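Local coordinates for protein L-lysine 6-oxidase (Marinomonas mediterranea, PDB 3WEU) that oxidises the side-chain amino group of L-lysine with a built-in cysteine tryptophylquinone, releasing ammonium and hydrogen peroxide that gives it antibacterial activity, at residues Gln362-Ser367 with Pro574-Tyr579; Ser383-Ser388 with Thr517-Asn522; Thr86-Asn91 with Glu160-Pro165. One frame throughout, in Å; residues are numbered along the deposited sequence.

Contact 1. Residues Gln362-Ser367 with Pro574-Tyr579; sequences QVLMSS and PAYYSY. With EDO (1,2-ethanediol), chain J.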
loop_
_atom_site.group_PDB
_atom_site.type_symbol
_atom_site.label_atom_id
_atom_site.label_comp_id
_atom_site.label_asym_id
_atom_site.label_seq_id
_atom_site.Cartn_x
_atom_site.Cartn_y
_atom_site.Cartn_z
ATOM N N GLN A 362 35.149 13.932 2.551
ATOM C CA GLN A 362 34.026 14.824 2.316
ATOM C C GLN A 362 34.264 15.799 1.196
ATOM O O GLN A 362 33.386 16.602 0.895
ATOM C CB GLN A 362 33.584 15.519 3.638
ATOM C CG GLN A 362 32.711 14.662 4.504
ATOM C CD GLN A 362 33.396 13.341 4.898
ATOM O OE1 GLN A 362 33.146 12.287 4.328
ATOM N NE2 GLN A 362 34.276 13.412 5.862
ATOM N N VAL A 363 35.462 15.757 0.586
ATOM C CA VAL A 363 35.822 16.603 -0.506
ATOM C C VAL A 363 35.623 15.864 -1.830
ATOM O O VAL A 363 36.191 14.806 -2.075
ATOM C CB VAL A 363 37.286 17.050 -0.398
ATOM C CG1 VAL A 363 37.637 18.053 -1.471
ATOM C CG2 VAL A 363 37.538 17.740 0.964
ATOM N N LEU A 364 34.837 16.464 -2.698
ATOM C CA LEU A 364 34.583 15.846 -3.999
ATOM C C LEU A 364 35.698 16.155 -4.970
ATOM O O LEU A 364 36.259 15.249 -5.535
ATOM C CB LEU A 364 33.299 16.398 -4.574
ATOM C CG LEU A 364 33.018 16.030 -6.019
ATOM C CD1 LEU A 364 32.806 14.539 -6.071
ATOM C CD2 LEU A 364 31.803 16.781 -6.572
ATOM N N MET A 365 35.980 17.446 -5.194
ATOM C CA MET A 365 36.837 17.909 -6.315
ATOM C C MET A 365 38.225 18.365 -5.856
ATOM O O MET A 365 38.394 18.805 -4.705
ATOM C CB MET A 365 36.231 19.110 -7.057
ATOM C CG MET A 365 34.884 18.928 -7.665
ATOM S SD MET A 365 34.966 17.643 -8.929
ATOM C CE MET A 365 33.411 17.934 -9.744
ATOM N N SER A 366 39.148 18.403 -6.786
ATOM C CA SER A 366 40.499 19.037 -6.533
ATOM C C SER A 366 40.384 20.523 -6.243
ATOM O O SER A 366 41.166 21.028 -5.465
ATOM C CB SER A 366 41.346 18.845 -7.806
ATOM O OG SER A 366 40.590 19.283 -8.937
ATOM N N SER A 367 39.400 21.212 -6.846
ATOM C CA SER A 367 39.204 22.627 -6.720
ATOM C C SER A 367 37.845 22.974 -7.235
ATOM O O SER A 367 37.283 22.250 -8.031
ATOM C CB SER A 367 40.178 23.348 -7.615
ATOM O OG SER A 367 40.076 24.705 -7.544
ATOM N N PRO A 574 24.388 21.433 -3.627
ATOM C CA PRO A 574 24.679 20.780 -4.890
ATOM C C PRO A 574 25.224 19.376 -4.665
ATOM O O PRO A 574 25.889 19.096 -3.636
ATOM C CB PRO A 574 25.738 21.702 -5.529
ATOM C CG PRO A 574 26.496 22.173 -4.314
ATOM C CD PRO A 574 25.393 22.450 -3.292
ATOM N N ALA A 575 24.895 18.466 -5.589
ATOM C CA ALA A 575 25.240 17.089 -5.372
ATOM C C ALA A 575 25.854 16.472 -6.600
ATOM O O ALA A 575 25.697 17.013 -7.715
ATOM C CB ALA A 575 24.047 16.289 -4.966
ATOM N N TYR A 576 26.549 15.355 -6.376
ATOM C CA TYR A 576 27.299 14.656 -7.446
ATOM C C TYR A 576 26.859 13.216 -7.585
ATOM O O TYR A 576 26.669 12.497 -6.618
ATOM C CB TYR A 576 28.822 14.723 -7.163
ATOM C CG TYR A 576 29.671 14.443 -8.387
ATOM C CD1 TYR A 576 29.954 15.457 -9.309
ATOM C CD2 TYR A 576 30.142 13.181 -8.638
ATOM C CE1 TYR A 576 30.735 15.208 -10.402
ATOM C CE2 TYR A 576 30.907 12.914 -9.763
ATOM C CZ TYR A 576 31.183 13.940 -10.638
ATOM O OH TYR A 576 31.937 13.700 -11.734
ATOM N N TYR A 577 26.661 12.818 -8.839
ATOM C CA TYR A 577 26.262 11.456 -9.195
ATOM C C TYR A 577 27.384 10.483 -9.036
ATOM O O TYR A 577 28.431 10.587 -9.757
ATOM C CB TYR A 577 25.828 11.507 -10.670
ATOM C CG TYR A 577 25.148 10.303 -11.245
ATOM C CD1 TYR A 577 23.759 10.161 -11.182
ATOM C CD2 TYR A 577 25.872 9.342 -11.930
ATOM C CE1 TYR A 577 23.127 9.079 -11.726
ATOM C CE2 TYR A 577 25.222 8.263 -12.520
ATOM C CZ TYR A 577 23.858 8.155 -12.405
ATOM O OH TYR A 577 23.214 7.136 -13.026
ATOM N N SER A 578 27.257 9.625 -8.042
ATOM C CA SER A 578 28.399 8.821 -7.559
ATOM C C SER A 578 28.007 7.384 -7.583
ATOM O O SER A 578 26.901 7.071 -7.167
ATOM C CB SER A 578 28.783 9.234 -6.140
ATOM O OG SER A 578 29.003 10.671 -6.135
ATOM N N TYR A 579 28.893 6.500 -8.033
ATOM C CA TYR A 579 28.564 5.090 -8.073
ATOM C C TYR A 579 28.725 4.403 -6.744
ATOM O O TYR A 579 29.418 4.890 -5.857
ATOM C CB TYR A 579 29.370 4.378 -9.185
ATOM C CG TYR A 579 28.861 4.745 -10.526
ATOM C CD1 TYR A 579 27.791 4.068 -11.112
ATOM C CD2 TYR A 579 29.382 5.802 -11.217
ATOM C CE1 TYR A 579 27.312 4.393 -12.347
ATOM C CE2 TYR A 579 28.865 6.169 -12.445
ATOM C CZ TYR A 579 27.823 5.452 -13.003
ATOM O OH TYR A 579 27.378 5.886 -14.217
HETATM C C1 EDO J . 18.860 5.899 -14.387
HETATM O O1 EDO J . 19.296 4.548 -14.514
HETATM C C2 EDO J . 20.139 6.743 -14.339
HETATM O O2 EDO J . 20.698 6.730 -13.006
#

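Contact 2. Residues Ser383-Ser388 with Thr517-Asn522; sequences SNSVSS and TIQTVN. With EDO (1,2-ethanediol), chain K.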
loop_
_atom_site.group_PDB
_atom_site.type_symbol
_atom_site.label_atom_id
_atom_site.label_comp_id
_atom_site.label_asym_id
_atom_site.label_seq_id
_atom_site.Cartn_x
_atom_site.Cartn_y
_atom_site.Cartn_z
ATOM N N SER A 383 31.728 5.109 2.397
ATOM C CA SER A 383 30.978 4.195 3.224
ATOM C C SER A 383 29.812 4.868 3.986
ATOM O O SER A 383 29.092 4.189 4.663
ATOM C CB SER A 383 31.894 3.344 4.099
ATOM O OG SER A 383 32.663 2.394 3.345
ATOM N N ASN A 384 29.684 6.195 3.929
ATOM C CA ASN A 384 28.429 6.829 4.269
ATOM C C ASN A 384 28.119 8.127 3.604
ATOM O O ASN A 384 28.403 9.222 4.137
ATOM C CB ASN A 384 28.207 6.975 5.788
ATOM C CG ASN A 384 26.882 7.597 6.070
ATOM O OD1 ASN A 384 25.963 7.439 5.284
ATOM N ND2 ASN A 384 26.738 8.234 7.218
ATOM N N SER A 385 27.483 8.014 2.445
ATOM C CA SER A 385 26.954 9.117 1.695
ATOM C C SER A 385 25.421 9.240 1.874
ATOM O O SER A 385 24.791 9.956 1.122
ATOM C CB SER A 385 27.234 8.889 0.207
ATOM O OG SER A 385 26.804 7.554 -0.180
ATOM N N VAL A 386 24.865 8.479 2.794
ATOM C CA VAL A 386 23.433 8.254 2.942
ATOM C C VAL A 386 22.821 9.036 4.099
ATOM O O VAL A 386 21.761 9.693 3.944
ATOM C CB VAL A 386 23.192 6.740 3.156
ATOM C CG1 VAL A 386 21.716 6.457 3.331
ATOM C CG2 VAL A 386 23.647 5.985 1.879
ATOM N N SER A 387 23.463 9.006 5.252
ATOM C CA SER A 387 22.869 9.701 6.455
ATOM C C SER A 387 23.750 10.847 6.967
ATOM O O SER A 387 24.959 10.788 6.903
ATOM C CB SER A 387 22.595 8.659 7.562
ATOM O OG SER A 387 23.805 7.977 7.910
ATOM N N SER A 388 23.131 11.924 7.407
ATOM C CA SER A 388 23.857 13.073 7.897
ATOM C C SER A 388 24.308 12.915 9.322
ATOM O O SER A 388 23.894 11.986 10.031
ATOM C CB SER A 388 22.901 14.301 7.838
ATOM O OG SER A 388 22.510 14.630 6.540
ATOM N N THR A 517 23.616 1.044 -6.656
ATOM C CA THR A 517 23.517 1.577 -7.992
ATOM C C THR A 517 24.341 2.857 -8.036
ATOM O O THR A 517 25.601 2.821 -8.263
ATOM C CB THR A 517 22.038 1.796 -8.390
ATOM O OG1 THR A 517 21.427 2.614 -7.432
ATOM C CG2 THR A 517 21.297 0.480 -8.397
ATOM N N ILE A 518 23.689 3.983 -7.752
ATOM C CA ILE A 518 24.303 5.273 -7.682
ATOM C C ILE A 518 23.793 5.983 -6.427
ATOM O O ILE A 518 22.751 5.573 -5.838
ATOM C CB ILE A 518 24.037 6.139 -8.904
ATOM C CG1 ILE A 518 22.532 6.410 -9.164
ATOM C CG2 ILE A 518 24.632 5.431 -10.142
ATOM C CD1 ILE A 518 21.963 7.575 -8.373
ATOM N N GLN A 519 24.543 7.011 -6.026
ATOM C CA GLN A 519 24.066 7.907 -4.956
ATOM C C GLN A 519 24.262 9.317 -5.418
ATOM O O GLN A 519 25.288 9.618 -6.009
ATOM C CB GLN A 519 24.912 7.679 -3.709
ATOM C CG GLN A 519 24.275 8.236 -2.449
ATOM C CD GLN A 519 23.084 7.477 -1.941
ATOM O OE1 GLN A 519 22.915 6.281 -2.181
ATOM N NE2 GLN A 519 22.213 8.201 -1.210
ATOM N N THR A 520 23.285 10.200 -5.157
ATOM C CA THR A 520 23.453 11.603 -5.384
ATOM C C THR A 520 23.945 12.203 -4.071
ATOM O O THR A 520 23.196 12.249 -3.077
ATOM C CB THR A 520 22.040 12.123 -5.817
ATOM O OG1 THR A 520 21.795 11.564 -7.144
ATOM C CG2 THR A 520 22.044 13.556 -5.936
ATOM N N VAL A 521 25.191 12.647 -4.057
ATOM C CA VAL A 521 25.947 12.988 -2.827
ATOM C C VAL A 521 26.261 14.498 -2.764
ATOM O O VAL A 521 26.890 15.092 -3.660
ATOM C CB VAL A 521 27.276 12.207 -2.742
ATOM C CG1 VAL A 521 27.900 12.385 -1.374
ATOM C CG2 VAL A 521 27.041 10.709 -3.071
ATOM N N ASN A 522 25.815 15.128 -1.674
ATOM C CA ASN A 522 26.061 16.540 -1.454
ATOM C C ASN A 522 27.577 16.752 -1.355
ATOM O O ASN A 522 28.266 15.952 -0.679
ATOM C CB ASN A 522 25.445 16.997 -0.108
ATOM C CG ASN A 522 25.938 18.358 0.275
ATOM O OD1 ASN A 522 26.894 18.494 1.008
ATOM N ND2 ASN A 522 25.400 19.356 -0.364
HETATM C C1 EDO K . 17.497 2.259 -6.778
HETATM O O1 EDO K . 18.600 1.843 -5.986
HETATM C C2 EDO K . 18.054 2.408 -8.166
HETATM O O2 EDO K . 18.956 3.536 -8.227
HETATM O O HOH W 1 22.740 11.069 -0.579
#

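Contact 3. Residues Thr86-Asn91 with Glu160-Pro165; sequences TVHLAN and ETYLHP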
loop_
_atom_site.group_PDB
_atom_site.type_symbol
_atom_site.label_atom_id
_atom_site.label_comp_id
_atom_site.label_asym_id
_atom_site.label_seq_id
_atom_site.Cartn_x
_atom_site.Cartn_y
_atom_site.Cartn_z
ATOM N N THR A 86 33.952 -30.604 7.947
ATOM C CA THR A 86 32.754 -30.273 8.620
ATOM C C THR A 86 32.534 -28.797 8.443
ATOM O O THR A 86 33.374 -27.972 8.792
ATOM C CB THR A 86 32.859 -30.651 10.116
ATOM O OG1 THR A 86 32.981 -32.077 10.186
ATOM C CG2 THR A 86 31.686 -30.257 10.820
ATOM N N VAL A 87 31.422 -28.465 7.824
ATOM C CA VAL A 87 31.113 -27.069 7.548
ATOM C C VAL A 87 29.854 -26.666 8.234
ATOM O O VAL A 87 28.761 -27.330 8.091
ATOM C CB VAL A 87 30.954 -26.846 6.029
ATOM C CG1 VAL A 87 30.604 -25.382 5.773
ATOM C CG2 VAL A 87 32.207 -27.279 5.306
ATOM N N HIS A 88 29.955 -25.589 8.998
ATOM C CA HIS A 88 28.804 -25.089 9.678
ATOM C C HIS A 88 28.413 -23.667 9.214
ATOM O O HIS A 88 29.004 -22.690 9.634
ATOM C CB HIS A 88 29.017 -25.130 11.218
ATOM C CG HIS A 88 27.777 -24.832 12.024
ATOM N ND1 HIS A 88 27.762 -24.873 13.417
ATOM C CD2 HIS A 88 26.535 -24.458 11.655
ATOM C CE1 HIS A 88 26.559 -24.558 13.851
ATOM N NE2 HIS A 88 25.778 -24.350 12.807
ATOM N N LEU A 89 27.410 -23.581 8.359
ATOM C CA LEU A 89 26.952 -22.319 7.797
ATOM C C LEU A 89 25.700 -21.892 8.552
ATOM O O LEU A 89 24.921 -22.753 8.990
ATOM C CB LEU A 89 26.571 -22.535 6.327
ATOM C CG LEU A 89 27.657 -23.046 5.374
ATOM C CD1 LEU A 89 27.144 -23.039 3.911
ATOM C CD2 LEU A 89 28.959 -22.304 5.506
ATOM N N ALA A 90 25.478 -20.597 8.703
ATOM C CA ALA A 90 24.248 -20.052 9.293
ATOM C C ALA A 90 23.961 -18.659 8.757
ATOM O O ALA A 90 24.830 -18.007 8.146
ATOM C CB ALA A 90 24.333 -19.984 10.833
ATOM N N ASN A 91 22.704 -18.243 8.886
ATOM C CA ASN A 91 22.332 -16.901 8.522
ATOM C C ASN A 91 21.759 -16.279 9.730
ATOM O O ASN A 91 20.634 -16.662 10.172
ATOM C CB ASN A 91 21.303 -16.969 7.399
ATOM C CG ASN A 91 20.772 -15.624 6.973
ATOM O OD1 ASN A 91 20.402 -14.769 7.774
ATOM N ND2 ASN A 91 20.617 -15.485 5.697
ATOM N N GLU A 160 20.722 -35.332 14.799
ATOM C CA GLU A 160 20.037 -35.438 16.106
ATOM C C GLU A 160 20.864 -34.783 17.229
ATOM O O GLU A 160 20.326 -34.276 18.177
ATOM C CB GLU A 160 19.772 -36.925 16.442
ATOM C CG GLU A 160 18.695 -37.531 15.592
ATOM C CD GLU A 160 18.374 -38.964 16.005
ATOM O OE1 GLU A 160 18.582 -39.313 17.194
ATOM O OE2 GLU A 160 17.919 -39.735 15.138
ATOM N N THR A 161 22.186 -34.781 17.114
ATOM C CA THR A 161 23.027 -34.108 18.114
ATOM C C THR A 161 22.970 -32.564 18.114
ATOM O O THR A 161 23.592 -31.948 18.989
ATOM C CB THR A 161 24.482 -34.533 17.969
ATOM O OG1 THR A 161 24.903 -34.307 16.609
ATOM C CG2 THR A 161 24.631 -36.046 18.320
ATOM N N TYR A 162 22.309 -31.980 17.104
ATOM C CA TYR A 162 22.186 -30.541 16.966
ATOM C C TYR A 162 20.864 -30.137 17.570
ATOM O O TYR A 162 19.792 -30.206 16.957
ATOM C CB TYR A 162 22.368 -30.031 15.485
ATOM C CG TYR A 162 22.808 -28.557 15.524
ATOM C CD1 TYR A 162 21.914 -27.533 15.307
ATOM C CD2 TYR A 162 24.084 -28.221 15.815
ATOM C CE1 TYR A 162 22.300 -26.187 15.409
ATOM C CE2 TYR A 162 24.480 -26.912 15.931
ATOM C CZ TYR A 162 23.606 -25.888 15.722
ATOM O OH TYR A 162 24.048 -24.591 15.834
ATOM N N LEU A 163 20.939 -29.657 18.796
ATOM C CA LEU A 163 19.758 -29.553 19.597
ATOM C C LEU A 163 18.914 -28.338 19.260
ATOM O O LEU A 163 17.702 -28.330 19.543
ATOM C CB LEU A 163 20.152 -29.536 21.083
ATOM C CG LEU A 163 20.872 -30.766 21.582
ATOM C CD1 LEU A 163 21.149 -30.673 23.115
ATOM C CD2 LEU A 163 20.038 -31.986 21.221
ATOM N N HIS A 164 19.510 -27.309 18.661
ATOM C CA HIS A 164 18.749 -26.073 18.455
ATOM C C HIS A 164 18.785 -25.541 17.029
ATOM O O HIS A 164 19.281 -24.445 16.795
ATOM C CB HIS A 164 19.230 -24.970 19.362
ATOM C CG HIS A 164 18.935 -25.229 20.780
ATOM N ND1 HIS A 164 19.890 -25.703 21.643
ATOM C CD2 HIS A 164 17.784 -25.138 21.481
ATOM C CE1 HIS A 164 19.342 -25.870 22.831
ATOM N NE2 HIS A 164 18.065 -25.549 22.756
ATOM N N PRO A 165 18.202 -26.288 16.120
ATOM C CA PRO A 165 18.124 -25.793 14.771
ATOM C C PRO A 165 17.063 -24.739 14.688
ATOM O O PRO A 165 16.153 -24.729 15.521
ATOM C CB PRO A 165 17.720 -27.039 13.960
ATOM C CG PRO A 165 16.968 -27.918 14.966
ATOM C CD PRO A 165 17.724 -27.686 16.257
#

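Contact 1. Residues Gln362-Ser367 with Pro574-Tyr579
L364 and M365 pack on the ring of Y576 in an apolar loop-to-strand contact, where the loop between helix 336-344 and strand 381-382 runs past strand 575-579. No hydrogen bond joins the two segments, whose backbones are 8.1 Å apart between L364 CA and Y576 CA, so side chains alone bridge the gap. L364 carries most of it. With CG anti to the backbone N (chi1 170°), its two methyls reach the near half of the tyrosine ring: CD1 makes a CH-pi contact over one face, 4.2 Å from the centroid and 25° off the normal, while L364 CD2 comes within 3.6 Å of Y576 CD1. M365 adds its terminal methyl, with CE 3.9 Å from Y576 CE1 and meeting the ring obliquely; the bend at chi2 brings it there. Strand 575-579 pairs antiparallel with strand 518-522 as a two-stranded ribbon that leads, just beyond Y579, to W581 of the cysteine tryptophylquinone. Backbone pairing of Y576 with V521 sets the position of the strand from which the ring projects. S578 OG, lying in the plane of the Y576 ring at its edge, donates to Y576 O at 3.0 Å, approaching from above the carbonyl plane. P375 also touches Y576, and L364, whose backbone pairs with L376, also touches F402 and F523. Y577 is exposed, and its OH is hydrogen-bonded to O2 of a 1,2-ethanediol, probably from the crystallisation liquor, that W587 binds as well.

Contact 2. Residues Ser383-Ser388 with Thr517-Asn522
S385 presses its side chain against Q519 and V521, filling the narrowest part of the gap between the loop 383-388 and strand 518-522. The backbones come to 6.0 Å here, measured from S385 CA to V521 CA. S385 OG lies 3.5 Å from Q519 CG, and its CB meets both methyls of V521, with S385 CB to V521 CG2 at 3.8 Å. With chi1 at 50°, OG sits between the backbone N and the carbonyl carbon; it is hydrogen-bonded to S381 OG, so a polar atom can lie against the aliphatic part of Q519 without losing its partner. K401 and F402 cover V521 as well. Toward V386 the fit slackens: its CG2 lies across the amide of Q519, 4.1 Å from NE2, and the main polar partner of that amide is W580. A water fills in beside it, accepting from Q519 NE2 at 3.0 Å and lying within hydrogen-bonding distance of the carbonyls of S385 and T520, which compete for its protons with other acceptors. Farther along, T517 OG1 makes a hydrogen bond of 2.8 Å to O2 of a 1,2-ethanediol that also binds F514 O. Within the loop N384 braces the turn: its OD1 accepts nearly straight from S387 N (172°), on a lone pair, and also from V386 N, which sits above the carbonyl plane, while ND2 is bonded to S387 OG. N384 is thus both the second residue of a classic beta bulge, S383 and N384 opposite E400, and the Asx residue of an Asx turn and Asx motif, which packs on the strand that starts just after C516, the cysteine of the tryptophylquinone cross-link.

Contact 3. Residues Thr86-Asn91 with Glu160-Pro165
H88 and Y162 reach for each other from opposite directions and meet through the CE1 side of the imidazole and the phenol end of the tyrosine, bridging backbones that stay 11.3 Å apart between their CA atoms. The two planes are almost perpendicular, at 88°, with centroids 5.3 Å apart. The phenol oxygen lies at the imidazole edge, near its plane, and Y162 OH is 3.2 Å from H88 CE1. On the tyrosine side the imidazole arrives obliquely, H88 CE1 being 3.7 Å from Y162 CZ and 3.8 Å from Y162 CE2. Both side chains are extended, with CG anti to the backbone N (chi1 -171° in H88), which carries the rings far out from their chains and toward each other. H88 stands on strand 80-91, held in the sheet between strands 137-145 and 223-232, while Y162 hangs from the irregular loop that follows strand 150-154. P141 touches both side chains, and P498 also touches H88. Y162 packs against F478 and D479 of helix 475-481, which belongs to the C-terminal family region, so the N-terminal loop meets that part of the chain here. The polar ends of the buried pair share one carboxylate: D138 takes H88 NE2 on OD1 and Y162 OH on OD2. The bond to NE2 constrains the turn of the imidazole, that to OH holds the reach of the phenol, and together they satisfy two buried polar groups at once. The negative charge of D138 would favour a proton on NE2 and could raise the proton affinity of the histidine.

From the N terminus, contact 3 comes first: strand 80-91 meets the loop 160-165 and closes a loop of 68 intervening residues within the N-terminal family region. Only later does contact 1 open at 362-367, followed by contact 2 at 383-388; contact 2 closes at 517-522 and contact 1 at 574-579, so contact 2 is nested inside contact 1. These two, with centres 10 Å apart, share one antiparallel ribbon, in which Y576 N probably bonds to V521 O and S578 O to Q519 N. Contact 3 lies on the opposite side of the chain's centre, its nearest atoms about 21 Å from contact 2.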